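Local structure of BDI_3064 protein (Parabacteroides distasonis ATCC 8503, 5Z06) at residues R203-K208 with A255-T260; R243-L248 with W643-F648; P193-A198 with Q273-T278. The protein hydrolyses linear beta-1,2-glucan and beta-1,2-glucooligosaccharides as an exo-type enzyme, releasing sophorose from the non-reducing end. All blocks are in the same frame, centred on the assembly; numbering follows the deposited sequence.

All three contacts involve one small beta sandwich, whose sheets are 194-200/204-210/243-247 and 232-237/219-225/254-262/275-278, the strand order of a fibronectin type III-like domain. Interaction 1 fills the core between the sheets, and interaction 3 joins their edge strands about 6 Å away, centre to centre. Interaction 2, about 10 Å from interaction 1 and 15 Å from interaction 3, instead ties edge strand 243-247 to a hairpin within the glycoamylase-like region. Along the chain come 193-198, 203-208, 243-248, 255-260 and 273-278, then, after some 360 residues, 643-648. Interactions 1 and 3 thus hold the sandwich together, while interaction 2 docks it on the mostly helical part of the enzyme.

Interaction 1: R203-K208 with A255-T260; sequences RHIDIK and AYYKVT
The Tyr257 ring is met at its edge, in plane, by Ile205, whose CD1 lies 3.7 Å from CE2 of Tyr257. Ile207 approaches obliquely: its CG2 makes an off-centre CH-pi contact, 4.2 Å from the Tyr257 ring centroid and 30° off the normal. On the far side of strand 204-210 a second ring, that of His204, has Asp206 at its own edge; His204 NE2 donates to Asp206 OD2 over 2.8 Å, in the imidazole plane but reaching the carboxylate from above its plane. The two branches of Ile207 divide the work. With CG1 set between the backbone N and carbonyl carbon (chi1 70°), CG2 faces the tyrosine while the extended arm carries CD1 to within 3.6 Å of Val259 CG2. Ala255 is small enough to let Ile205 CD1 settle 3.8 Å from its CB. Tyrosine suits this largely apolar core because its ring fills the middle and its hydroxyl reaches Asp246 on strand 243-247, a probable hydrogen bond modelled unusually short. A phenylalanine here would probably leave Asp246 without this likely partner. The strands cross at -31° with axes 9.0 Å apart, face to face across a fibronectin type III-like sandwich; strand 194-200 touches Ile205 and Val259 from one flank, and strand 219-225 reaches Ile207 and Tyr257.

Interaction 2: R243-L248 with W643-F648; sequences RYTDFL and WGEYGF
Thr245 and Glu645 bring the two backbones closest, with CA atoms 5.3 Å apart, and the touching parts run nearly opposite, 165° between their directions. No backbone-to-backbone hydrogen bond joins them, so the hairpin abuts strand 243-247 without extending its sheet. Residues 644-647 form a type I turn closed by Gly647 N to Gly644 O at 3.3 Å, with Gly644 N to Gly647 O at 2.9 Å completing the hydrogen-bonded pair of the small hairpin. Gly647 has a positive phi, where a side chain would collide with the preceding carbonyl oxygen.

The one hydrogen bond across the contact runs from Thr245 N to Glu645 OE2, 3.0 Å long and bent (146°), entering from above the carboxylate plane. Folding of the glutamate at chi2 (77°) brings OE2 round to the backbone of Tyr244 and Thr245, and the same oxygen takes a salt bridge from Arg237. The sandwich, fibronectin type III-like in strand order, here meets part of the glycoamylase-like region, whose relatives are built as alpha/alpha barrels; the contact is therefore probably a junction between domains.

Thr245 serves both sides: its CG2 sits 3.5 Å from Trp643 CD1, the threonine coming in roughly perpendicular to the tryptophan side chain, while its hydroxyl bonds to Asp206 on the neighbouring strand. The Arg243 and Glu645 chains lie side by side, pointing contrary ways, CD of the former 3.8 Å from CB of the latter; the guanidinium turns instead to Glu301 for a salt bridge. Phe247 adds a looser apolar touch on the CB of Trp643. The indole is itself braced by Phe648, whose ring centre lies beneath Trp643 CE3, 3.4 Å from the plane, and by Tyr635 edge-to-face.

Interaction 3: P193-A198 with Q273-T278; sequences PVLQEA and QTVSAT
Strands 194-200 and 275-278 are the edge strands at one margin of the beta sandwich, one from each sheet, and here Leu195 meets Gln273 and Val275. The strands run almost parallel, 13° apart with axes 5.7 Å from each other, yet no direct backbone hydrogen bond links them. Side chain and water do so instead. Gln273 NE2 donates to Leu195 O over 3.0 Å, nearly straight at 173° and in the plane of the amide; with CG placed between the backbone N and the carbonyl carbon (chi1 68°), the extended chain beyond it carries the amide to this oxygen. A water accepts from both Leu195 N, at 3.0 Å, and Gln273 N. In a fibronectin type III-like fold these are the first and last strands, so the pair brings the two ends of the domain's strand order together along one margin. Below the polar bridge lies an apolar seam: Val275 CG2 packs 3.6 Å from Leu195 CD2 and 3.8 Å from Ala198 CB. Alanine suits both ends of the next touch, Ala198 CB to Ala277 CB at 3.7 Å, where the chains run close. At the exposed border, Glu197 bends at chi2 so that OE2 accepts from Ala198 N, met from above the carboxylate plane.

Interaction 1: R203-K208 with A255-T260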
loop_
_atom_site.group_PDB
_atom_site.type_symbol
_atom_site.label_atom_id
_atom_site.label_comp_id
_atom_site.label_asym_id
_atom_site.label_seq_id
_atom_site.Cartn_x
_atom_site.Cartn_y
_atom_site.Cartn_z
ATOM N N ARG A 203 -21.263 -5.783 2.387
ATOM C CA ARG A 203 -20.806 -6.744 1.394
ATOM C C ARG A 203 -19.736 -7.656 1.929
ATOM O O ARG A 203 -19.256 -8.548 1.209
ATOM C CB ARG A 203 -20.268 -5.994 0.187
ATOM C CG ARG A 203 -21.219 -4.952 -0.357
ATOM C CD ARG A 203 -22.492 -5.591 -0.831
ATOM N NE ARG A 203 -23.377 -4.587 -1.398
ATOM C CZ ARG A 203 -24.216 -4.792 -2.401
ATOM N NH1 ARG A 203 -24.307 -5.984 -2.972
ATOM N NH2 ARG A 203 -24.979 -3.803 -2.829
ATOM N N HIS A 204 -19.363 -7.474 3.191
ATOM C CA HIS A 204 -18.283 -8.261 3.713
ATOM C C HIS A 204 -18.381 -8.447 5.186
ATOM O O HIS A 204 -19.086 -7.704 5.853
ATOM C CB HIS A 204 -16.939 -7.649 3.352
ATOM C CG HIS A 204 -16.514 -6.579 4.282
ATOM N ND1 HIS A 204 -17.042 -5.311 4.233
ATOM C CD2 HIS A 204 -15.621 -6.589 5.299
ATOM C CE1 HIS A 204 -16.488 -4.585 5.186
ATOM N NE2 HIS A 204 -15.627 -5.337 5.846
ATOM N N ILE A 205 -17.660 -9.465 5.650
ATOM C CA ILE A 205 -17.487 -9.743 7.043
ATOM C C ILE A 205 -16.003 -9.749 7.319
ATOM O O ILE A 205 -15.227 -10.390 6.622
ATOM C CB ILE A 205 -18.104 -11.086 7.455
ATOM C CG1 ILE A 205 -19.589 -11.065 7.104
ATOM C CG2 ILE A 205 -17.861 -11.328 8.949
ATOM C CD1 ILE A 205 -20.309 -12.375 7.304
ATOM N N ASP A 206 -15.628 -9.013 8.345
ATOM C CA ASP A 206 -14.265 -8.985 8.817
ATOM C C ASP A 206 -14.161 -9.896 9.995
ATOM O O ASP A 206 -14.931 -9.758 10.945
ATOM C CB ASP A 206 -13.897 -7.570 9.255
ATOM C CG ASP A 206 -13.602 -6.675 8.092
ATOM O OD1 ASP A 206 -12.964 -7.177 7.144
ATOM O OD2 ASP A 206 -13.983 -5.480 8.139
ATOM N N ILE A 207 -13.201 -10.808 9.946
ATOM C CA ILE A 207 -12.851 -11.567 11.126
ATOM C C ILE A 207 -11.454 -11.179 11.551
ATOM O O ILE A 207 -10.650 -10.724 10.745
ATOM C CB ILE A 207 -13.033 -13.098 10.951
ATOM C CG1 ILE A 207 -12.011 -13.695 9.991
ATOM C CG2 ILE A 207 -14.474 -13.393 10.525
ATOM C CD1 ILE A 207 -12.147 -15.202 9.777
ATOM N N LYS A 208 -11.206 -11.347 12.840
ATOM C CA LYS A 208 -9.960 -10.993 13.467
ATOM C C LYS A 208 -9.682 -12.018 14.549
ATOM O O LYS A 208 -10.608 -12.491 15.245
ATOM C CB LYS A 208 -10.050 -9.602 14.115
ATOM C CG LYS A 208 -8.678 -9.038 14.514
ATOM C CD LYS A 208 -8.751 -7.846 15.465
ATOM C CE LYS A 208 -7.354 -7.348 15.851
ATOM N NZ LYS A 208 -6.530 -8.322 16.622
ATOM N N ALA A 255 -22.827 -15.630 7.631
ATOM C CA ALA A 255 -21.705 -16.552 7.484
ATOM C C ALA A 255 -21.041 -16.797 8.825
ATOM O O ALA A 255 -21.019 -15.931 9.692
ATOM C CB ALA A 255 -20.692 -16.042 6.464
ATOM N N TYR A 256 -20.524 -18.005 8.969
ATOM C CA TYR A 256 -19.859 -18.456 10.160
ATOM C C TYR A 256 -18.430 -18.687 9.759
ATOM O O TYR A 256 -18.160 -19.098 8.629
ATOM C CB TYR A 256 -20.442 -19.788 10.669
ATOM C CG TYR A 256 -21.922 -19.791 10.978
ATOM C CD1 TYR A 256 -22.862 -19.830 9.942
ATOM C CD2 TYR A 256 -22.389 -19.813 12.294
ATOM C CE1 TYR A 256 -24.221 -19.858 10.196
ATOM C CE2 TYR A 256 -23.761 -19.843 12.563
ATOM C CZ TYR A 256 -24.667 -19.873 11.499
ATOM O OH TYR A 256 -26.023 -19.895 11.688
ATOM N N TYR A 257 -17.523 -18.441 10.688
ATOM C CA TYR A 257 -16.101 -18.523 10.407
ATOM C C TYR A 257 -15.326 -19.228 11.509
ATOM O O TYR A 257 -15.620 -19.104 12.696
ATOM C CB TYR A 257 -15.515 -17.134 10.183
ATOM C CG TYR A 257 -16.098 -16.438 8.998
ATOM C CD1 TYR A 257 -15.542 -16.589 7.739
ATOM C CD2 TYR A 257 -17.206 -15.614 9.136
ATOM C CE1 TYR A 257 -16.089 -15.938 6.632
ATOM C CE2 TYR A 257 -17.769 -14.973 8.041
ATOM C CZ TYR A 257 -17.200 -15.128 6.799
ATOM O OH TYR A 257 -17.727 -14.475 5.731
ATOM N N LYS A 258 -14.289 -19.919 11.067
ATOM C CA LYS A 258 -13.488 -20.773 11.887
ATOM C C LYS A 258 -12.103 -20.633 11.302
ATOM O O LYS A 258 -11.933 -20.673 10.076
ATOM C CB LYS A 258 -13.980 -22.197 11.697
ATOM C CG LYS A 258 -13.995 -23.077 12.917
ATOM C CD LYS A 258 -14.886 -24.297 12.670
ATOM C CE LYS A 258 -14.494 -25.023 11.382
ATOM N NZ LYS A 258 -15.038 -26.402 11.310
ATOM N N VAL A 259 -11.110 -20.479 12.161
ATOM C CA VAL A 259 -9.754 -20.293 11.685
ATOM C C VAL A 259 -8.840 -21.327 12.324
ATOM O O VAL A 259 -8.923 -21.587 13.526
ATOM C CB VAL A 259 -9.286 -18.870 12.002
ATOM C CG1 VAL A 259 -7.835 -18.659 11.575
ATOM C CG2 VAL A 259 -10.207 -17.872 11.316
ATOM N N THR A 260 -7.959 -21.899 11.515
ATOM C CA THR A 260 -6.909 -22.789 12.017
ATOM C C THR A 260 -5.551 -22.178 11.694
ATOM O O THR A 260 -5.458 -21.324 10.823
ATOM C CB THR A 260 -6.995 -24.189 11.362
ATOM O OG1 THR A 260 -6.761 -24.081 9.961
ATOM C CG2 THR A 260 -8.363 -24.831 11.579
#

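Interaction 2: R243-L248 with W643-F648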
loop_
_atom_site.group_PDB
_atom_site.type_symbol
_atom_site.label_atom_id
_atom_site.label_comp_id
_atom_site.label_asym_id
_atom_site.label_seq_id
_atom_site.Cartn_x
_atom_site.Cartn_y
_atom_site.Cartn_z
ATOM N N ARG A 243 -6.132 -11.124 10.436
ATOM C CA ARG A 243 -7.349 -10.524 10.026
ATOM C C ARG A 243 -7.721 -11.074 8.692
ATOM O O ARG A 243 -6.847 -11.290 7.868
ATOM C CB ARG A 243 -7.100 -9.041 9.864
ATOM C CG ARG A 243 -8.232 -8.278 10.399
ATOM C CD ARG A 243 -8.091 -6.796 10.121
ATOM N NE ARG A 243 -8.433 -6.147 11.355
ATOM C CZ ARG A 243 -9.639 -6.144 11.908
ATOM N NH1 ARG A 243 -10.692 -6.683 11.310
ATOM N NH2 ARG A 243 -9.790 -5.537 13.061
ATOM N N TYR A 244 -9.007 -11.277 8.459
ATOM C CA TYR A 244 -9.449 -11.704 7.156
ATOM C C TYR A 244 -10.735 -10.996 6.788
ATOM O O TYR A 244 -11.652 -10.890 7.609
ATOM C CB TYR A 244 -9.615 -13.219 7.106
ATOM C CG TYR A 244 -10.295 -13.650 5.847
ATOM C CD1 TYR A 244 -9.684 -13.447 4.613
ATOM C CD2 TYR A 244 -11.567 -14.212 5.877
ATOM C CE1 TYR A 244 -10.309 -13.806 3.435
ATOM C CE2 TYR A 244 -12.194 -14.597 4.709
ATOM C CZ TYR A 244 -11.569 -14.390 3.500
ATOM O OH TYR A 244 -12.215 -14.768 2.368
ATOM N N THR A 245 -10.762 -10.501 5.554
ATOM C CA THR A 245 -11.881 -9.802 5.006
ATOM C C THR A 245 -12.561 -10.704 3.991
ATOM O O THR A 245 -12.024 -10.978 2.918
ATOM C CB THR A 245 -11.422 -8.477 4.392
ATOM O OG1 THR A 245 -11.063 -7.584 5.456
ATOM C CG2 THR A 245 -12.526 -7.852 3.563
ATOM N N ASP A 246 -13.756 -11.162 4.343
ATOM C CA ASP A 246 -14.486 -12.042 3.492
ATOM C C ASP A 246 -15.495 -11.226 2.748
ATOM O O ASP A 246 -16.530 -10.851 3.304
ATOM C CB ASP A 246 -15.206 -13.124 4.275
ATOM C CG ASP A 246 -15.675 -14.251 3.381
ATOM O OD1 ASP A 246 -14.928 -14.629 2.446
ATOM O OD2 ASP A 246 -16.794 -14.754 3.605
ATOM N N PHE A 247 -15.204 -10.972 1.483
ATOM C CA PHE A 247 -16.110 -10.222 0.670
ATOM C C PHE A 247 -17.173 -11.159 0.105
ATOM O O PHE A 247 -16.924 -11.854 -0.856
ATOM C CB PHE A 247 -15.380 -9.488 -0.450
ATOM C CG PHE A 247 -16.226 -8.441 -1.082
ATOM C CD1 PHE A 247 -17.063 -8.755 -2.142
ATOM C CD2 PHE A 247 -16.245 -7.166 -0.566
ATOM C CE1 PHE A 247 -17.858 -7.782 -2.719
ATOM C CE2 PHE A 247 -17.056 -6.201 -1.112
ATOM C CZ PHE A 247 -17.860 -6.500 -2.201
ATOM N N LEU A 248 -18.352 -11.154 0.705
ATOM C CA LEU A 248 -19.479 -11.972 0.239
ATOM C C LEU A 248 -20.155 -11.370 -0.967
ATOM O O LEU A 248 -20.710 -12.087 -1.776
ATOM C CB LEU A 248 -20.528 -12.147 1.348
ATOM C CG LEU A 248 -19.959 -12.847 2.579
ATOM C CD1 LEU A 248 -20.865 -12.639 3.780
ATOM C CD2 LEU A 248 -19.752 -14.322 2.289
ATOM N N TRP A 643 -11.497 -4.388 -1.734
ATOM C CA TRP A 643 -11.712 -4.141 -0.304
ATOM C C TRP A 643 -10.996 -5.196 0.515
ATOM O O TRP A 643 -11.173 -6.369 0.298
ATOM C CB TRP A 643 -13.175 -4.165 0.037
ATOM C CG TRP A 643 -13.418 -3.931 1.459
ATOM C CD1 TRP A 643 -13.795 -4.850 2.369
ATOM C CD2 TRP A 643 -13.309 -2.686 2.151
ATOM N NE1 TRP A 643 -13.926 -4.270 3.604
ATOM C CE2 TRP A 643 -13.650 -2.933 3.499
ATOM C CE3 TRP A 643 -12.985 -1.382 1.762
ATOM C CZ2 TRP A 643 -13.666 -1.927 4.471
ATOM C CZ3 TRP A 643 -12.994 -0.365 2.731
ATOM C CH2 TRP A 643 -13.339 -0.653 4.076
ATOM N N GLY A 644 -10.195 -4.757 1.457
ATOM C CA GLY A 644 -9.379 -5.638 2.239
ATOM C C GLY A 644 -9.426 -5.252 3.708
ATOM O O GLY A 644 -10.221 -4.388 4.127
ATOM N N GLU A 645 -8.488 -5.841 4.442
ATOM C CA GLU A 645 -8.467 -5.834 5.901
ATOM C C GLU A 645 -8.111 -4.480 6.451
ATOM O O GLU A 645 -8.512 -4.145 7.583
ATOM C CB GLU A 645 -7.451 -6.862 6.413
ATOM C CG GLU A 645 -7.850 -8.311 6.165
ATOM C CD GLU A 645 -7.651 -8.794 4.744
ATOM O OE1 GLU A 645 -7.055 -8.089 3.919
ATOM O OE2 GLU A 645 -8.077 -9.915 4.468
ATOM N N TYR A 646 -7.335 -3.710 5.670
ATOM C CA TYR A 646 -6.908 -2.390 6.083
ATOM C C TYR A 646 -7.494 -1.289 5.212
ATOM O O TYR A 646 -6.925 -0.219 5.097
ATOM C CB TYR A 646 -5.395 -2.312 6.154
ATOM C CG TYR A 646 -4.750 -3.139 7.247
ATOM C CD1 TYR A 646 -5.380 -3.380 8.472
ATOM C CD2 TYR A 646 -3.496 -3.661 7.070
ATOM C CE1 TYR A 646 -4.768 -4.139 9.440
ATOM C CE2 TYR A 646 -2.879 -4.400 8.050
ATOM C CZ TYR A 646 -3.520 -4.627 9.225
ATOM O OH TYR A 646 -2.888 -5.365 10.169
ATOM N N GLY A 647 -8.673 -1.540 4.659
ATOM C CA GLY A 647 -9.355 -0.589 3.809
ATOM C C GLY A 647 -9.150 -1.066 2.393
ATOM O O GLY A 647 -8.916 -2.250 2.148
ATOM N N PHE A 648 -9.208 -0.148 1.452
ATOM C CA PHE A 648 -9.068 -0.541 0.065
ATOM C C PHE A 648 -7.629 -0.847 -0.221
ATOM O O PHE A 648 -6.730 -0.229 0.339
ATOM C CB PHE A 648 -9.573 0.521 -0.895
ATOM C CG PHE A 648 -11.020 0.814 -0.742
ATOM C CD1 PHE A 648 -11.963 0.036 -1.383
ATOM C CD2 PHE A 648 -11.449 1.888 0.023
ATOM C CE1 PHE A 648 -13.306 0.326 -1.253
ATOM C CE2 PHE A 648 -12.797 2.166 0.163
ATOM C CZ PHE A 648 -13.720 1.383 -0.474
#

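Interaction 3: P193-A198 with Q273-T278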
loop_
_atom_site.group_PDB
_atom_site.type_symbol
_atom_site.label_atom_id
_atom_site.label_comp_id
_atom_site.label_asym_id
_atom_site.label_seq_id
_atom_site.Cartn_x
_atom_site.Cartn_y
_atom_site.Cartn_z
ATOM N N PRO A 193 -5.663 -19.928 16.683
ATOM C CA PRO A 193 -5.736 -18.572 17.168
ATOM C C PRO A 193 -7.054 -18.358 17.898
ATOM O O PRO A 193 -8.044 -19.043 17.609
ATOM C CB PRO A 193 -5.684 -17.743 15.884
ATOM C CG PRO A 193 -6.236 -18.632 14.838
ATOM C CD PRO A 193 -5.779 -20.001 15.215
ATOM N N VAL A 194 -7.054 -17.430 18.844
ATOM C CA VAL A 194 -8.297 -16.957 19.434
ATOM C C VAL A 194 -8.984 -16.085 18.384
ATOM O O VAL A 194 -8.499 -15.004 18.093
ATOM C CB VAL A 194 -8.062 -16.148 20.732
ATOM C CG1 VAL A 194 -9.379 -15.591 21.280
ATOM C CG2 VAL A 194 -7.387 -17.023 21.791
ATOM N N LEU A 195 -10.078 -16.581 17.804
ATOM C CA LEU A 195 -10.935 -15.804 16.903
ATOM C C LEU A 195 -11.887 -14.934 17.714
ATOM O O LEU A 195 -12.745 -15.436 18.452
ATOM C CB LEU A 195 -11.705 -16.742 15.986
ATOM C CG LEU A 195 -12.420 -16.197 14.751
ATOM C CD1 LEU A 195 -11.474 -15.394 13.878
ATOM C CD2 LEU A 195 -12.989 -17.371 13.969
ATOM N N GLN A 196 -11.714 -13.621 17.577
ATOM C CA GLN A 196 -12.292 -12.660 18.510
ATOM C C GLN A 196 -13.696 -12.326 18.108
ATOM O O GLN A 196 -14.604 -12.320 18.942
ATOM C CB GLN A 196 -11.484 -11.370 18.559
ATOM C CG GLN A 196 -10.202 -11.440 19.377
ATOM C CD GLN A 196 -9.439 -10.117 19.345
ATOM O OE1 GLN A 196 -9.047 -9.590 20.385
ATOM N NE2 GLN A 196 -9.229 -9.574 18.147
ATOM N N GLU A 197 -13.873 -12.000 16.836
ATOM C CA GLU A 197 -15.202 -11.708 16.341
ATOM C C GLU A 197 -15.246 -11.662 14.851
ATOM O O GLU A 197 -14.213 -11.768 14.158
ATOM C CB GLU A 197 -15.739 -10.377 16.908
ATOM C CG GLU A 197 -17.258 -10.300 17.153
ATOM C CD GLU A 197 -17.956 -11.636 17.457
ATOM O OE1 GLU A 197 -17.759 -12.204 18.558
ATOM O OE2 GLU A 197 -18.718 -12.120 16.584
ATOM N N ALA A 198 -16.490 -11.625 14.399
ATOM C CA ALA A 198 -16.879 -11.364 13.046
ATOM C C ALA A 198 -17.551 -10.031 13.140
ATOM O O ALA A 198 -18.307 -9.775 14.080
ATOM C CB ALA A 198 -17.877 -12.401 12.574
ATOM N N GLN A 273 -12.737 -20.974 18.043
ATOM C CA GLN A 273 -14.180 -20.901 18.239
ATOM C C GLN A 273 -14.799 -20.405 16.918
ATOM O O GLN A 273 -14.119 -19.814 16.063
ATOM C CB GLN A 273 -14.592 -20.025 19.444
ATOM C CG GLN A 273 -14.322 -18.520 19.326
ATOM C CD GLN A 273 -15.278 -17.640 20.141
ATOM O OE1 GLN A 273 -16.183 -18.133 20.831
ATOM N NE2 GLN A 273 -15.081 -16.315 20.053
ATOM N N THR A 274 -16.073 -20.690 16.742
ATOM C CA THR A 274 -16.797 -20.254 15.564
ATOM C C THR A 274 -17.404 -18.894 15.859
ATOM O O THR A 274 -17.958 -18.676 16.930
ATOM C CB THR A 274 -17.866 -21.284 15.172
ATOM O OG1 THR A 274 -17.199 -22.470 14.724
ATOM C CG2 THR A 274 -18.765 -20.762 14.050
ATOM N N VAL A 275 -17.285 -17.982 14.905
ATOM C CA VAL A 275 -17.943 -16.678 14.991
ATOM C C VAL A 275 -18.829 -16.553 13.783
ATOM O O VAL A 275 -18.579 -17.197 12.769
ATOM C CB VAL A 275 -16.942 -15.503 15.046
ATOM C CG1 VAL A 275 -16.103 -15.614 16.305
ATOM C CG2 VAL A 275 -16.033 -15.442 13.810
ATOM N N SER A 276 -19.860 -15.727 13.886
ATOM C CA SER A 276 -20.721 -15.460 12.747
ATOM C C SER A 276 -21.165 -14.018 12.693
ATOM O O SER A 276 -21.089 -13.278 13.674
ATOM C CB SER A 276 -21.954 -16.367 12.756
ATOM O OG SER A 276 -22.748 -16.134 13.907
ATOM N N ALA A 277 -21.637 -13.630 11.518
ATOM C CA ALA A 277 -22.248 -12.335 11.358
ATOM C C ALA A 277 -23.084 -12.344 10.119
ATOM O O ALA A 277 -22.967 -13.229 9.270
ATOM C CB ALA A 277 -21.187 -11.259 11.272
ATOM N N THR A 278 -23.926 -11.336 10.006
ATOM C CA THR A 278 -24.817 -11.223 8.864
ATOM C C THR A 278 -24.653 -9.837 8.307
ATOM O O THR A 278 -24.747 -8.874 9.056
ATOM C CB THR A 278 -26.275 -11.434 9.279
ATOM O OG1 THR A 278 -26.359 -12.637 10.044
ATOM C CG2 THR A 278 -27.202 -11.499 8.043
HETATM O O HOH W 1 -11.125 -18.968 19.314
#